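Local coordinates for YkuI protein (Bacillus subtilis, PDB 2BAS) that carries an EAL domain, binds the second messenger cyclic di-GMP and probably acts as a cyclic-guanylate-specific phosphodiesterase, at residues A[343-346]-A[347-351]. Numbering follows the deposited sequence.
Sequences GDQL and TGNVF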
loop_
_atom_site.group_PDB
_atom_site.type_symbol
_atom_site.label_atom_id
_atom_site.label_comp_id
_atom_site.label_asym_id
_atom_site.label_seq_id
_atom_site.Cartn_x
_atom_site.Cartn_y
_atom_site.Cartn_z
ATOM N N GLY A 343 -21.569 6.628 11.953
ATOM C CA GLY A 343 -20.858 7.542 11.085
ATOM C C GLY A 343 -21.655 8.730 10.585
ATOM O O GLY A 343 -21.131 9.542 9.818
ATOM N N ASP A 344 -22.917 8.841 11.006
ATOM C CA ASP A 344 -23.748 9.974 10.622
ATOM C C ASP A 344 -23.338 11.227 11.391
ATOM O O ASP A 344 -23.338 11.240 12.613
ATOM C CB ASP A 344 -25.225 9.685 10.859
ATOM C CG ASP A 344 -25.815 8.715 9.839
ATOM O OD1 ASP A 344 -25.230 8.575 8.744
ATOM O OD2 ASP A 344 -26.889 8.110 10.127
ATOM N N GLN A 345 -23.006 12.284 10.661
ATOM C CA GLN A 345 -22.626 13.541 11.271
ATOM C C GLN A 345 -23.842 14.195 11.940
ATOM O O GLN A 345 -24.849 14.442 11.282
ATOM C CB GLN A 345 -22.002 14.452 10.220
ATOM C CG GLN A 345 -21.190 15.563 10.813
ATOM C CD GLN A 345 -20.200 16.180 9.846
ATOM O OE1 GLN A 345 -19.559 15.489 9.064
ATOM N NE2 GLN A 345 -20.044 17.485 9.928
ATOM N N LEU A 346 -23.747 14.442 13.250
ATOM C CA LEU A 346 -24.848 15.019 14.049
ATOM C C LEU A 346 -24.914 16.554 14.013
ATOM O O LEU A 346 -25.892 17.146 14.463
ATOM C CB LEU A 346 -24.735 14.569 15.515
ATOM C CG LEU A 346 -24.875 13.090 15.909
ATOM C CD1 LEU A 346 -24.344 12.807 17.333
ATOM C CD2 LEU A 346 -26.314 12.593 15.755
ATOM N N THR A 347 -23.864 17.184 13.496
ATOM C CA THR A 347 -23.723 18.639 13.472
ATOM C C THR A 347 -23.218 19.101 12.113
ATOM O O THR A 347 -22.697 18.307 11.342
ATOM C CB THR A 347 -22.611 19.095 14.447
ATOM O OG1 THR A 347 -21.378 18.451 14.087
ATOM C CG2 THR A 347 -22.950 18.783 15.889
ATOM N N GLY A 348 -23.330 20.395 11.829
ATOM C CA GLY A 348 -22.589 20.962 10.713
ATOM C C GLY A 348 -21.122 20.959 11.123
ATOM O O GLY A 348 -20.771 20.393 12.167
ATOM N N ASN A 349 -20.263 21.578 10.313
ATOM C CA ASN A 349 -18.860 21.733 10.672
ATOM C C ASN A 349 -18.625 23.134 11.189
ATOM O O ASN A 349 -19.332 24.069 10.786
ATOM C CB ASN A 349 -17.949 21.562 9.449
ATOM C CG ASN A 349 -17.669 20.119 9.105
ATOM O OD1 ASN A 349 -18.057 19.203 9.821
ATOM N ND2 ASN A 349 -16.990 19.910 7.994
ATOM N N VAL A 350 -17.647 23.283 12.083
ATOM C CA VAL A 350 -17.070 24.603 12.339
ATOM C C VAL A 350 -15.672 24.515 11.756
ATOM O O VAL A 350 -15.004 23.484 11.903
ATOM C CB VAL A 350 -17.126 25.091 13.827
ATOM C CG1 VAL A 350 -18.568 25.133 14.303
ATOM C CG2 VAL A 350 -16.292 24.233 14.764
ATOM N N PHE A 351 -15.261 25.568 11.056
ATOM C CA PHE A 351 -14.062 25.519 10.234
ATOM C C PHE A 351 -13.302 26.820 10.377
ATOM O O PHE A 351 -13.896 27.897 10.334
ATOM C CB PHE A 351 -14.475 25.261 8.776
ATOM C CG PHE A 351 -13.337 25.220 7.797
ATOM C CD1 PHE A 351 -12.582 24.065 7.633
ATOM C CD2 PHE A 351 -13.043 26.325 7.007
ATOM C CE1 PHE A 351 -11.533 24.010 6.708
ATOM C CE2 PHE A 351 -11.990 26.284 6.079
ATOM C CZ PHE A 351 -11.236 25.116 5.929
HETATM O O HOH W 1 -17.143 16.674 8.656
#
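Q345 reaches along the chain to T347 and N349 with its amide. The side chain of Q345 runs out extended, its CG opposite the backbone N (chi1 -161°), and brings Q345 NE2 to T347 O at 3.1 Å, from 32° off the carbonyl plane. Q345 NE2 also makes a weak, bent bond to N349 OD1 at 2.6 Å; the two amide planes are nearly parallel, 15° apart, though the side chains cross at about a right angle. A long, flexible amide suits this place because it offers a donor and an acceptor together: Q345 OE1 accepts from W368 NE1 and, at 2.7 Å, from a water. Asparagine suits 349 because its carbonyl takes both this water and the weak bond. With an alanine in place of Q345, T347 O and the indole N-H of W368 would probably lose these partners, and N349 would probably be freer to turn.

The hydroxyl of T347 serves the backbone, since it can both donate and accept. T347 OG1 donates to G348 O at 2.8 Å in the carbonyl plane and accepts from M338 N on the neighbouring strand. T347 also touches I322 of helix 318-328.

The bonds lie in the loop leading from strand 335-340 into antiparallel strand 349-353, in the six-stranded sheet (order 3-2-1-6-5-4) of the EAL-associated signalling domain, consistent with a PAS-like fold.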